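Cytochrome P450 (CYP102L1) (Mycobacterium phage Adler, PDB 6N6Q) binds haem as a phage-encoded cytochrome P450 and probably catalyses the oxygen-dependent hydroxylation of an organic substrate. Local coordinates at residues Q351-D355 with F365-D369; N147-P153 with L463-R468; L248-L252 with I268-I272; K87-V91 with L192-R198. One frame throughout, in Å; residues are numbered along the deposited sequence.

From the N terminus, residues 87-91 open contact 4 and residues 147-153 open contact 2 before 192-198 close contact 4, so these two loops cross. Contact 3 then closes a short loop, 248-252 to 268-272, and contact 1 a shorter one, 351-355 to 365-369; both are nested in the long loop that ends when 463-468 returns to 147-153. Contacts 1 and 2 lie on opposite sides of the chain's centre: one at the ends of the neighbouring strands 347-352 and 370-374 of the five-stranded sheet, the other in the three-stranded sheet. Contacts 3 and 4 join helix 247-253 to helix 265-296 and the short helical segment 87-91 to the end of helix 183-196.

Contact 1. Residues Q351-D355 with F365-D369; sequences QAKQD and FKKND. With CAC (cacodylate ion), chain F.
Asp355 lays its carboxylate obliquely across the aliphatic part of Lys366, whose CD is 3.2 Å from Asp355 OD1 and almost as near OD2. The lysine starts with CG anti to its own nitrogen (chi1 168°) and then bends at chi2 and chi4, which brings the methylenes to the acid but turns the ammonium aside to the carbonyl oxygen of the next residue, with NZ 3.1 Å from Lys367 O. The two charges therefore stay beyond salt-bridge range, although their attraction may still contribute. Asp355 OD1 instead accepts the backbone N-H of Lys367 (N to OD1 3.1 Å), a donor that stands above the carboxylate plane. Lys367 itself is fully extended and runs past the main chain opposite, its CG 3.3 Å from Lys353 O, so that methylenes and not the charge make the contact.

The backbones pair through Ala352, which gives its N-H to Asp369 O and receives that of Asn368 at 2.8 Å from N to Ala352 O. The second bond is nearly straight. Asn368 has positive phi (73°), as suits the third position of the type II turn from Lys366 to Asp369. Gln351 points its amide elsewhere, to Glu78 and Asn80, with a weak bond from NE2 to an oxygen of a cacodylate ion that probably comes from the crystallisation liquor.

The turn leads into strand 370-374, which runs antiparallel to 347-352 in the five-stranded sheet of the P450 fold; strand 77-79 flanks 347-352 on its other edge, and its Trp77 meets the Phe365 ring edge-to-face.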
loop_
_atom_site.group_PDB
_atom_site.type_symbol
_atom_site.label_atom_id
_atom_site.label_comp_id
_atom_site.label_asym_id
_atom_site.label_seq_id
_atom_site.Cartn_x
_atom_site.Cartn_y
_atom_site.Cartn_z
ATOM N N GLN A 351 -7.964 -0.274 -18.716
ATOM C CA GLN A 351 -8.031 0.065 -20.130
ATOM C C GLN A 351 -8.698 -1.076 -20.882
ATOM O O GLN A 351 -8.658 -2.232 -20.453
ATOM C CB GLN A 351 -6.640 0.350 -20.717
ATOM C CG GLN A 351 -5.727 -0.858 -20.770
ATOM C CD GLN A 351 -4.319 -0.507 -21.199
ATOM O OE1 GLN A 351 -3.895 0.644 -21.100
ATOM N NE2 GLN A 351 -3.583 -1.501 -21.680
ATOM N N ALA A 352 -9.326 -0.736 -22.007
ATOM C CA ALA A 352 -10.106 -1.697 -22.775
ATOM C C ALA A 352 -9.202 -2.468 -23.730
ATOM O O ALA A 352 -8.464 -1.869 -24.519
ATOM C CB ALA A 352 -11.216 -0.988 -23.549
ATOM N N LYS A 353 -9.265 -3.800 -23.653
ATOM C CA LYS A 353 -8.477 -4.628 -24.560
ATOM C C LYS A 353 -9.055 -4.619 -25.968
ATOM O O LYS A 353 -8.320 -4.820 -26.941
ATOM C CB LYS A 353 -8.394 -6.058 -24.027
ATOM C CG LYS A 353 -7.727 -6.168 -22.667
ATOM C CD LYS A 353 -7.935 -7.538 -22.041
ATOM C CE LYS A 353 -7.236 -8.630 -22.831
ATOM N NZ LYS A 353 -7.469 -9.971 -22.228
ATOM N N GLN A 354 -10.363 -4.402 -26.093
ATOM C CA GLN A 354 -11.041 -4.332 -27.379
ATOM C C GLN A 354 -12.064 -3.209 -27.320
ATOM O O GLN A 354 -12.280 -2.591 -26.274
ATOM C CB GLN A 354 -11.736 -5.657 -27.729
ATOM C CG GLN A 354 -10.932 -6.906 -27.407
ATOM C CD GLN A 354 -11.800 -8.143 -27.284
ATOM O OE1 GLN A 354 -11.532 -9.023 -26.464
ATOM N NE2 GLN A 354 -12.847 -8.217 -28.100
ATOM N N ASP A 355 -12.704 -2.944 -28.457
ATOM C CA ASP A 355 -13.856 -2.051 -28.473
ATOM C C ASP A 355 -15.011 -2.746 -27.766
ATOM O O ASP A 355 -15.510 -3.770 -28.244
ATOM C CB ASP A 355 -14.237 -1.683 -29.904
ATOM C CG ASP A 355 -13.066 -1.146 -30.699
ATOM O OD1 ASP A 355 -11.911 -1.313 -30.251
ATOM O OD2 ASP A 355 -13.302 -0.553 -31.774
ATOM N N PHE A 365 -16.494 2.139 -25.514
ATOM C CA PHE A 365 -15.073 2.384 -25.298
ATOM C C PHE A 365 -14.275 1.731 -26.413
ATOM O O PHE A 365 -14.383 0.520 -26.631
ATOM C CB PHE A 365 -14.621 1.858 -23.932
ATOM C CG PHE A 365 -15.207 2.609 -22.772
ATOM C CD1 PHE A 365 -14.634 3.793 -22.336
ATOM C CD2 PHE A 365 -16.332 2.133 -22.118
ATOM C CE1 PHE A 365 -15.172 4.489 -21.270
ATOM C CE2 PHE A 365 -16.874 2.824 -21.050
ATOM C CZ PHE A 365 -16.294 4.002 -20.626
ATOM N N LYS A 366 -13.487 2.535 -27.117
ATOM C CA LYS A 366 -12.523 2.013 -28.072
ATOM C C LYS A 366 -11.361 1.361 -27.326
ATOM O O LYS A 366 -11.075 1.693 -26.172
ATOM C CB LYS A 366 -12.033 3.146 -28.983
ATOM C CG LYS A 366 -10.814 2.846 -29.846
ATOM C CD LYS A 366 -11.071 1.719 -30.835
ATOM C CE LYS A 366 -9.797 1.364 -31.585
ATOM N NZ LYS A 366 -8.621 1.315 -30.666
ATOM N N LYS A 367 -10.719 0.395 -27.981
ATOM C CA LYS A 367 -9.534 -0.245 -27.422
ATOM C C LYS A 367 -8.511 0.800 -26.990
ATOM O O LYS A 367 -8.305 1.809 -27.672
ATOM C CB LYS A 367 -8.919 -1.197 -28.451
ATOM C CG LYS A 367 -7.603 -1.826 -28.021
ATOM C CD LYS A 367 -7.020 -2.704 -29.116
ATOM C CE LYS A 367 -5.646 -3.225 -28.728
ATOM N NZ LYS A 367 -5.051 -4.084 -29.787
ATOM N N ASN A 368 -7.891 0.554 -25.834
ATOM C CA ASN A 368 -6.898 1.406 -25.181
ATOM C C ASN A 368 -7.496 2.661 -24.555
ATOM O O ASN A 368 -6.743 3.531 -24.098
ATOM C CB ASN A 368 -5.758 1.806 -26.126
ATOM C CG ASN A 368 -4.839 0.647 -26.451
ATOM O OD1 ASN A 368 -4.746 -0.319 -25.692
ATOM N ND2 ASN A 368 -4.149 0.737 -27.582
ATOM N N ASP A 369 -8.820 2.791 -24.521
ATOM C CA ASP A 369 -9.432 3.829 -23.704
ATOM C C ASP A 369 -9.356 3.425 -22.240
ATOM O O ASP A 369 -9.540 2.255 -21.894
ATOM C CB ASP A 369 -10.887 4.062 -24.112
ATOM C CG ASP A 369 -11.015 4.741 -25.461
ATOM O OD1 ASP A 369 -10.055 5.421 -25.882
ATOM O OD2 ASP A 369 -12.078 4.599 -26.099
HETATM AS AS CAC F . 0.383 -1.150 -22.339
HETATM O O1 CAC F . 1.504 -2.448 -22.556
HETATM O O2 CAC F . -0.337 -0.793 -20.811
HETATM C C1 CAC F . 1.220 0.445 -23.001
HETATM C C2 CAC F . -1.011 -1.387 -23.633
#

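Contact 2. Residues N147-P153 with L463-R468; sequences NSWIDIP and LQLRLR
Ile150 and Leu465 form an antiparallel hydrogen-bonded pair that joins residues 147-153 to the strand 464-469, in the small three-stranded sheet of the P450 fold. Ile150 N binds Leu465 O at 2.8 Å, almost straight, and Leu465 N returns the bond to Ile150 O. A third bond, from Ile152 N to Leu463 O, carries the pairing to the start of helix 152-169, which Asp151 precedes as N-cap residue.

Apolar contacts gather on the face bearing Ile150 and Leu465. Ile150 CD1 meets Leu467 CD1 at 3.6 Å, the two side chains crossing at about a right angle. Ile152 lies against Leu465 through CG1, 3.7 Å from Leu465 CG, and against Leu463 through CB. The long helix 265-296 covers Ile152 and Leu465 with Leu291, while Trp140 of helix 119-145 touches Ile150 and Leu467.

Aromatic and cationic groups occupy the far end. Arg466 passes over one face of the Trp149 indole: its CB makes a CH-pi contact 4.0 Å from the centroid of the six-membered ring, and the guanidinium continues toward the NE1-CE2-CZ2 rim of the indole, inclined 32° to the ring. Trp149 also has a cation-pi partner in Arg445. Glu443 forms salt bridges with both Arg466 and Arg468, probably offsetting their closely placed charges.

Asn147, the C-prime residue of the Schellman motif that ends helix 119-145, brings its carboxamide in from the side of the Arg466 guanidinium away from the indole, with OD1 over the guanidinium face and 3.1 Å from Arg466 CZ.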
loop_
_atom_site.group_PDB
_atom_site.type_symbol
_atom_site.label_atom_id
_atom_site.label_comp_id
_atom_site.label_asym_id
_atom_site.label_seq_id
_atom_site.Cartn_x
_atom_site.Cartn_y
_atom_site.Cartn_z
ATOM N N ASN A 147 5.659 9.647 28.360
ATOM C CA ASN A 147 4.360 10.288 28.143
ATOM C C ASN A 147 4.394 11.198 26.915
ATOM O O ASN A 147 4.026 12.374 26.968
ATOM C CB ASN A 147 3.925 11.062 29.393
ATOM C CG ASN A 147 2.421 11.214 29.494
ATOM O OD1 ASN A 147 1.803 11.954 28.727
ATOM N ND2 ASN A 147 1.823 10.521 30.456
ATOM N N SER A 148 4.846 10.642 25.796
ATOM C CA SER A 148 5.103 11.407 24.585
ATOM C C SER A 148 4.025 11.145 23.541
ATOM O O SER A 148 3.502 10.032 23.431
ATOM C CB SER A 148 6.476 11.063 24.004
ATOM O OG SER A 148 6.733 11.804 22.824
ATOM N N TRP A 149 3.700 12.184 22.776
ATOM C CA TRP A 149 2.781 12.046 21.656
ATOM C C TRP A 149 3.543 11.577 20.424
ATOM O O TRP A 149 4.561 12.167 20.049
ATOM C CB TRP A 149 2.067 13.367 21.374
ATOM C CG TRP A 149 0.986 13.666 22.359
ATOM C CD1 TRP A 149 1.064 14.497 23.437
ATOM C CD2 TRP A 149 -0.342 13.126 22.363
ATOM N NE1 TRP A 149 -0.135 14.513 24.109
ATOM C CE2 TRP A 149 -1.013 13.680 23.470
ATOM C CE3 TRP A 149 -1.027 12.230 21.536
ATOM C CZ2 TRP A 149 -2.337 13.367 23.771
ATOM C CZ3 TRP A 149 -2.341 11.922 21.838
ATOM C CH2 TRP A 149 -2.981 12.487 22.946
ATOM N N ILE A 150 3.047 10.514 19.800
ATOM C CA ILE A 150 3.733 9.836 18.709
ATOM C C ILE A 150 3.036 10.178 17.401
ATOM O O ILE A 150 1.819 9.999 17.274
ATOM C CB ILE A 150 3.762 8.314 18.933
ATOM C CG1 ILE A 150 4.653 7.969 20.127
ATOM C CG2 ILE A 150 4.216 7.593 17.676
ATOM C CD1 ILE A 150 4.726 6.490 20.426
ATOM N N ASP A 151 3.804 10.674 16.434
ATOM C CA ASP A 151 3.292 10.837 15.078
ATOM C C ASP A 151 3.165 9.458 14.442
ATOM O O ASP A 151 4.170 8.834 14.087
ATOM C CB ASP A 151 4.209 11.746 14.268
ATOM C CG ASP A 151 3.631 12.096 12.910
ATOM O OD1 ASP A 151 4.292 11.825 11.885
ATOM O OD2 ASP A 151 2.499 12.625 12.867
ATOM N N ILE A 152 1.932 8.978 14.310
ATOM C CA ILE A 152 1.658 7.582 13.970
ATOM C C ILE A 152 2.018 7.255 12.522
ATOM O O ILE A 152 2.692 6.240 12.291
ATOM C CB ILE A 152 0.193 7.225 14.278
ATOM C CG1 ILE A 152 -0.093 7.422 15.766
ATOM C CG2 ILE A 152 -0.111 5.791 13.873
ATOM C CD1 ILE A 152 0.760 6.555 16.668
ATOM N N PRO A 153 1.605 8.042 11.516
ATOM C CA PRO A 153 1.958 7.667 10.133
ATOM C C PRO A 153 3.455 7.593 9.879
ATOM O O PRO A 153 3.912 6.686 9.173
ATOM C CB PRO A 153 1.293 8.767 9.292
ATOM C CG PRO A 153 0.187 9.268 10.138
ATOM C CD PRO A 153 0.721 9.223 11.535
ATOM N N LEU A 463 -2.176 12.802 12.703
ATOM C CA LEU A 463 -2.603 11.721 13.586
ATOM C C LEU A 463 -1.544 11.496 14.658
ATOM O O LEU A 463 -0.417 11.094 14.351
ATOM C CB LEU A 463 -2.853 10.438 12.797
ATOM C CG LEU A 463 -3.360 9.252 13.621
ATOM C CD1 LEU A 463 -4.710 9.571 14.244
ATOM C CD2 LEU A 463 -3.442 8.001 12.764
ATOM N N GLN A 464 -1.907 11.760 15.911
ATOM C CA GLN A 464 -1.015 11.580 17.047
ATOM C C GLN A 464 -1.713 10.739 18.103
ATOM O O GLN A 464 -2.855 11.025 18.473
ATOM C CB GLN A 464 -0.592 12.927 17.645
ATOM C CG GLN A 464 0.415 13.701 16.812
ATOM C CD GLN A 464 0.809 15.018 17.456
ATOM O OE1 GLN A 464 -0.025 15.712 18.037
ATOM N NE2 GLN A 464 2.087 15.365 17.361
ATOM N N LEU A 465 -1.028 9.704 18.579
ATOM C CA LEU A 465 -1.518 8.865 19.661
ATOM C C LEU A 465 -0.511 8.868 20.803
ATOM O O LEU A 465 0.653 9.240 20.633
ATOM C CB LEU A 465 -1.768 7.424 19.193
ATOM C CG LEU A 465 -2.868 7.184 18.157
ATOM C CD1 LEU A 465 -2.955 5.704 17.812
ATOM C CD2 LEU A 465 -4.208 7.703 18.654
ATOM N N ARG A 466 -0.978 8.451 21.975
ATOM C CA ARG A 466 -0.121 8.278 23.136
ATOM C C ARG A 466 -0.391 6.913 23.747
ATOM O O ARG A 466 -1.521 6.416 23.724
ATOM C CB ARG A 466 -0.340 9.384 24.175
ATOM C CG ARG A 466 0.714 9.416 25.268
ATOM C CD ARG A 466 0.827 10.799 25.880
ATOM N NE ARG A 466 -0.443 11.259 26.431
ATOM C CZ ARG A 466 -0.644 12.477 26.923
ATOM N NH1 ARG A 466 0.346 13.361 26.932
ATOM N NH2 ARG A 466 -1.833 12.812 27.405
ATOM N N LEU A 467 0.660 6.305 24.287
ATOM C CA LEU A 467 0.608 4.934 24.762
ATOM C C LEU A 467 1.029 4.854 26.220
ATOM O O LEU A 467 1.899 5.602 26.677
ATOM C CB LEU A 467 1.520 4.028 23.930
ATOM C CG LEU A 467 1.527 4.260 22.421
ATOM C CD1 LEU A 467 2.816 3.731 21.836
ATOM C CD2 LEU A 467 0.332 3.588 21.773
ATOM N N ARG A 468 0.396 3.938 26.946
ATOM C CA ARG A 468 0.863 3.491 28.248
ATOM C C ARG A 468 1.043 1.982 28.193
ATOM O O ARG A 468 0.235 1.277 27.581
ATOM C CB ARG A 468 -0.117 3.855 29.370
ATOM C CG ARG A 468 -0.583 5.302 29.388
ATOM C CD ARG A 468 0.573 6.289 29.478
ATOM N NE ARG A 468 0.140 7.572 30.025
ATOM C CZ ARG A 468 -0.574 8.475 29.357
ATOM N NH1 ARG A 468 -0.945 8.243 28.104
ATOM N NH2 ARG A 468 -0.921 9.612 29.944
#

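Contact 3. Residues L248-L252 with I268-I272; sequences LDIML and IGNQI
Met251 and Ile268 form the dense part of this contact, sliding past each other in opposite directions. The methionine is extended until chi3 (-61°), where the chain bends and turns its methyl along the other helix, toward Ile272; CE then lies 3.9 Å from Ile268 CG2 and also touches CG1 of Ile272. Its sulfur rests on the methylenes of Gln271, with SD 3.6 Å from Gln271 CB. In return Ile268 reaches back to the first helix with its long branch, placing CD1 3.5 Å from Met251 O. One thioether side chain thus touches three residues over a full turn of helix 265-296.

The packing is sparser to the side of this pair. Leu248 approaches with a single methyl, CD1 standing 4.2 Å from Ile268 CG2 and a little farther from Ile272 CD1. Leu252, partly exposed, adds CD2 against Ile268 CD1, and both leucines cross Ile268 at about a right angle. Here helix 212-237 adds to the packing: Ile231 and Arg235 touch Leu248, and Ile232 touches Ile268.

In the P450 fold these two helices are named H and I, the short 247-253 running nearly antiparallel to the long 265-296 (159° between the local axes, which approach to 11.0 Å). Such a separation is bridged by long side chains.

No hydrogen bond spans the interface, and the Gln271 amide is engaged elsewhere, by Asn267 and the backbone of Met96. Cohesion between the two segments therefore rests on dispersion and the burial of apolar surface, with the polarisable sulfur of Met251 contributing.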
loop_
_atom_site.group_PDB
_atom_site.type_symbol
_atom_site.label_atom_id
_atom_site.label_comp_id
_atom_site.label_asym_id
_atom_site.label_seq_id
_atom_site.Cartn_x
_atom_site.Cartn_y
_atom_site.Cartn_z
ATOM N N LEU A 248 15.449 -11.207 -2.844
ATOM C CA LEU A 248 16.644 -10.882 -3.613
ATOM C C LEU A 248 17.311 -12.142 -4.154
ATOM O O LEU A 248 17.819 -12.146 -5.281
ATOM C CB LEU A 248 17.615 -10.078 -2.749
ATOM C CG LEU A 248 18.969 -9.704 -3.358
ATOM C CD1 LEU A 248 18.784 -9.027 -4.707
ATOM C CD2 LEU A 248 19.735 -8.801 -2.408
ATOM N N ASP A 249 17.314 -13.222 -3.366
ATOM C CA ASP A 249 17.923 -14.468 -3.821
ATOM C C ASP A 249 17.211 -15.017 -5.050
ATOM O O ASP A 249 17.860 -15.440 -6.014
ATOM C CB ASP A 249 17.911 -15.501 -2.696
ATOM C CG ASP A 249 18.940 -15.213 -1.623
ATOM O OD1 ASP A 249 20.048 -14.747 -1.967
ATOM O OD2 ASP A 249 18.646 -15.457 -0.434
ATOM N N ILE A 250 15.877 -15.014 -5.039
ATOM C CA ILE A 250 15.129 -15.553 -6.170
ATOM C C ILE A 250 15.352 -14.706 -7.417
ATOM O O ILE A 250 15.423 -15.233 -8.534
ATOM C CB ILE A 250 13.637 -15.673 -5.814
ATOM C CG1 ILE A 250 13.449 -16.663 -4.663
ATOM C CG2 ILE A 250 12.826 -16.119 -7.022
ATOM C CD1 ILE A 250 11.998 -16.901 -4.285
ATOM N N MET A 251 15.479 -13.385 -7.254
ATOM C CA MET A 251 15.743 -12.532 -8.408
ATOM C C MET A 251 17.127 -12.790 -8.992
ATOM O O MET A 251 17.341 -12.580 -10.192
ATOM C CB MET A 251 15.587 -11.057 -8.029
ATOM C CG MET A 251 14.136 -10.606 -7.921
ATOM S SD MET A 251 13.943 -8.829 -7.665
ATOM C CE MET A 251 14.788 -8.614 -6.102
ATOM N N LEU A 252 18.070 -13.246 -8.170
ATOM C CA LEU A 252 19.406 -13.585 -8.635
ATOM C C LEU A 252 19.545 -15.050 -9.030
ATOM O O LEU A 252 20.600 -15.437 -9.543
ATOM C CB LEU A 252 20.443 -13.255 -7.556
ATOM C CG LEU A 252 20.667 -11.779 -7.225
ATOM C CD1 LEU A 252 21.453 -11.636 -5.933
ATOM C CD2 LEU A 252 21.388 -11.080 -8.368
ATOM N N ILE A 268 16.354 -5.690 -11.509
ATOM C CA ILE A 268 16.378 -6.116 -10.111
ATOM C C ILE A 268 16.396 -4.902 -9.192
ATOM O O ILE A 268 15.663 -4.839 -8.198
ATOM C CB ILE A 268 17.581 -7.041 -9.848
ATOM C CG1 ILE A 268 17.436 -8.347 -10.632
ATOM C CG2 ILE A 268 17.719 -7.332 -8.360
ATOM C CD1 ILE A 268 18.601 -9.295 -10.451
ATOM N N GLY A 269 17.232 -3.914 -9.519
ATOM C CA GLY A 269 17.230 -2.673 -8.765
ATOM C C GLY A 269 15.896 -1.957 -8.809
ATOM O O GLY A 269 15.531 -1.256 -7.862
ATOM N N ASN A 270 15.145 -2.126 -9.902
ATOM C CA ASN A 270 13.819 -1.524 -9.987
ATOM C C ASN A 270 12.826 -2.243 -9.082
ATOM O O ASN A 270 11.971 -1.604 -8.461
ATOM C CB ASN A 270 13.326 -1.529 -11.433
ATOM C CG ASN A 270 14.050 -0.517 -12.298
ATOM O OD1 ASN A 270 14.662 0.423 -11.793
ATOM N ND2 ASN A 270 13.976 -0.700 -13.611
ATOM N N GLN A 271 12.923 -3.572 -8.995
ATOM C CA GLN A 271 12.011 -4.315 -8.131
ATOM C C GLN A 271 12.237 -3.970 -6.665
ATOM O O GLN A 271 11.275 -3.832 -5.900
ATOM C CB GLN A 271 12.170 -5.818 -8.359
ATOM C CG GLN A 271 12.078 -6.264 -9.812
ATOM C CD GLN A 271 10.717 -6.015 -10.435
ATOM O OE1 GLN A 271 9.750 -5.686 -9.746
ATOM N NE2 GLN A 271 10.637 -6.170 -11.751
ATOM N N ILE A 272 13.500 -3.827 -6.258
ATOM C CA ILE A 272 13.802 -3.419 -4.888
ATOM C C ILE A 272 13.179 -2.060 -4.594
ATOM O O ILE A 272 12.528 -1.865 -3.560
ATOM C CB ILE A 272 15.323 -3.404 -4.655
ATOM C CG1 ILE A 272 15.888 -4.826 -4.718
ATOM C CG2 ILE A 272 15.655 -2.742 -3.325
ATOM C CD1 ILE A 272 17.400 -4.885 -4.656
#

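Contact 4. Residues K87-V91 with L192-R198; sequences KLRSV and LQYANRR
Leu192 meets the other segment through one methyl, its CD2 lying 3.7 Å from Leu88 CD2 and somewhat farther from Val91 CG1. One turn on, Ala195 points its CB at the same short segment. That methyl sits 3.3 Å from Lys87 O and 4.0 Å from Val91 CG2, and the backbones come close here, with the CA atoms of Lys87 and Ala195 5.6 Å apart.

Asn196 lies in the last turn of helix 183-196, the F helix of the P450 fold, which here packs on the B' region between the B and C helices; in other P450s these elements commonly border the substrate pocket and its entrance. The carbonyl of Asn196 is taken by Lys87, with NZ 2.7 Å from Asn196 O and standing above the carbonyl plane, 67° out of it. Bends at chi2, chi3 and chi4 fold the lysine back over the helix terminus, where its charge would probably interact favourably with the helix dipole.

Arg197 is engaged within its own segment, its NE bonded to Tyr194 O and its guanidinium lying over the Tyr194 ring, while its far end forms a salt bridge with Glu206. Arg198 crosses Lys87 at about a right angle and presents a guanidinium face to the ammonium, with NH1 3.1 Å from Lys87 NZ. Asp56 forms a salt bridge with Arg198 NH1, which may temper the repulsion between these like charges.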
loop_
_atom_site.group_PDB
_atom_site.type_symbol
_atom_site.label_atom_id
_atom_site.label_comp_id
_atom_site.label_asym_id
_atom_site.label_seq_id
_atom_site.Cartn_x
_atom_site.Cartn_y
_atom_site.Cartn_z
ATOM N N LYS A 87 4.294 8.670 -14.147
ATOM C CA LYS A 87 5.273 9.601 -13.601
ATOM C C LYS A 87 6.220 8.908 -12.629
ATOM O O LYS A 87 7.353 9.363 -12.441
ATOM C CB LYS A 87 4.557 10.771 -12.928
ATOM C CG LYS A 87 3.736 11.609 -13.898
ATOM C CD LYS A 87 2.430 12.081 -13.273
ATOM C CE LYS A 87 2.666 13.097 -12.172
ATOM N NZ LYS A 87 3.316 14.327 -12.697
ATOM N N LEU A 88 5.783 7.809 -12.015
ATOM C CA LEU A 88 6.645 7.045 -11.126
ATOM C C LEU A 88 7.670 6.203 -11.873
ATOM O O LEU A 88 8.570 5.645 -11.234
ATOM C CB LEU A 88 5.803 6.145 -10.219
ATOM C CG LEU A 88 5.021 6.855 -9.114
ATOM C CD1 LEU A 88 4.276 5.845 -8.257
ATOM C CD2 LEU A 88 5.952 7.705 -8.263
ATOM N N ARG A 89 7.562 6.097 -13.200
ATOM C CA ARG A 89 8.570 5.379 -13.970
ATOM C C ARG A 89 9.927 6.065 -13.912
ATOM O O ARG A 89 10.950 5.416 -14.149
ATOM C CB ARG A 89 8.118 5.229 -15.424
ATOM C CG ARG A 89 6.870 4.376 -15.599
ATOM C CD ARG A 89 6.455 4.299 -17.058
ATOM N NE ARG A 89 7.500 3.718 -17.896
ATOM C CZ ARG A 89 7.589 2.425 -18.192
ATOM N NH1 ARG A 89 6.691 1.571 -17.722
ATOM N NH2 ARG A 89 8.573 1.987 -18.965
ATOM N N SER A 90 9.960 7.363 -13.600
ATOM C CA SER A 90 11.230 8.048 -13.401
ATOM C C SER A 90 11.972 7.531 -12.177
ATOM O O SER A 90 13.187 7.731 -12.072
ATOM C CB SER A 90 11.003 9.556 -13.277
ATOM O OG SER A 90 10.501 10.096 -14.487
ATOM N N VAL A 91 11.272 6.874 -11.256
ATOM C CA VAL A 91 11.874 6.308 -10.051
ATOM C C VAL A 91 11.975 4.787 -10.148
ATOM O O VAL A 91 13.060 4.221 -10.025
ATOM C CB VAL A 91 11.092 6.735 -8.788
ATOM C CG1 VAL A 91 11.683 6.085 -7.549
ATOM C CG2 VAL A 91 11.082 8.249 -8.656
ATOM N N LEU A 192 10.701 10.872 -5.398
ATOM C CA LEU A 192 9.263 10.724 -5.604
ATOM C C LEU A 192 8.594 12.077 -5.801
ATOM O O LEU A 192 7.696 12.215 -6.641
ATOM C CB LEU A 192 8.636 9.985 -4.421
ATOM C CG LEU A 192 8.959 8.499 -4.254
ATOM C CD1 LEU A 192 8.516 8.015 -2.882
ATOM C CD2 LEU A 192 8.300 7.675 -5.351
ATOM N N GLN A 193 9.011 13.085 -5.030
ATOM C CA GLN A 193 8.464 14.427 -5.203
ATOM C C GLN A 193 8.811 14.988 -6.575
ATOM O O GLN A 193 7.968 15.606 -7.235
ATOM C CB GLN A 193 8.990 15.357 -4.110
ATOM C CG GLN A 193 8.599 14.972 -2.702
ATOM C CD GLN A 193 9.162 15.931 -1.672
ATOM O OE1 GLN A 193 9.959 16.812 -2.000
ATOM N NE2 GLN A 193 8.749 15.768 -0.422
ATOM N N TYR A 194 10.053 14.785 -7.016
ATOM C CA TYR A 194 10.484 15.276 -8.317
ATOM C C TYR A 194 9.766 14.575 -9.462
ATOM O O TYR A 194 9.679 15.136 -10.559
ATOM C CB TYR A 194 11.999 15.103 -8.454
ATOM C CG TYR A 194 12.602 15.763 -9.672
ATOM C CD1 TYR A 194 12.925 17.113 -9.664
ATOM C CD2 TYR A 194 12.864 15.034 -10.823
ATOM C CE1 TYR A 194 13.483 17.720 -10.770
ATOM C CE2 TYR A 194 13.422 15.632 -11.934
ATOM C CZ TYR A 194 13.730 16.976 -11.902
ATOM O OH TYR A 194 14.284 17.575 -13.008
ATOM N N ALA A 195 9.245 13.368 -9.229
ATOM C CA ALA A 195 8.557 12.635 -10.286
ATOM C C ALA A 195 7.126 13.126 -10.473
ATOM O O ALA A 195 6.648 13.230 -11.607
ATOM C CB ALA A 195 8.571 11.138 -9.977
ATOM N N ASN A 196 6.433 13.437 -9.375
ATOM C CA ASN A 196 5.039 13.854 -9.460
ATOM C C ASN A 196 4.886 15.270 -10.004
ATOM O O ASN A 196 3.770 15.654 -10.373
ATOM C CB ASN A 196 4.374 13.745 -8.085
ATOM C CG ASN A 196 2.868 13.952 -8.141
ATOM O OD1 ASN A 196 2.381 15.082 -8.087
ATOM N ND2 ASN A 196 2.124 12.857 -8.245
ATOM N N ARG A 197 5.973 16.043 -10.061
ATOM C CA ARG A 197 5.953 17.409 -10.574
ATOM C C ARG A 197 5.135 17.511 -11.850
ATOM O O ARG A 197 5.396 16.805 -12.828
ATOM C CB ARG A 197 7.377 17.888 -10.849
ATOM C CG ARG A 197 8.254 18.113 -9.638
ATOM C CD ARG A 197 9.576 18.673 -10.120
ATOM N NE ARG A 197 9.976 18.007 -11.356
ATOM C CZ ARG A 197 10.633 18.595 -12.349
ATOM N NH1 ARG A 197 10.970 19.874 -12.263
ATOM N NH2 ARG A 197 10.948 17.900 -13.435
ATOM N N ARG A 198 4.142 18.394 -11.843
ATOM C CA ARG A 198 3.281 18.527 -13.004
ATOM C C ARG A 198 3.972 19.344 -14.092
ATOM O O ARG A 198 4.867 20.151 -13.826
ATOM C CB ARG A 198 1.945 19.161 -12.617
ATOM C CG ARG A 198 0.807 18.867 -13.591
ATOM C CD ARG A 198 0.773 17.394 -13.995
ATOM N NE ARG A 198 1.587 17.123 -15.178
ATOM C CZ ARG A 198 1.853 15.911 -15.652
ATOM N NH1 ARG A 198 1.359 14.836 -15.055
ATOM N NH2 ARG A 198 2.619 15.780 -16.727
#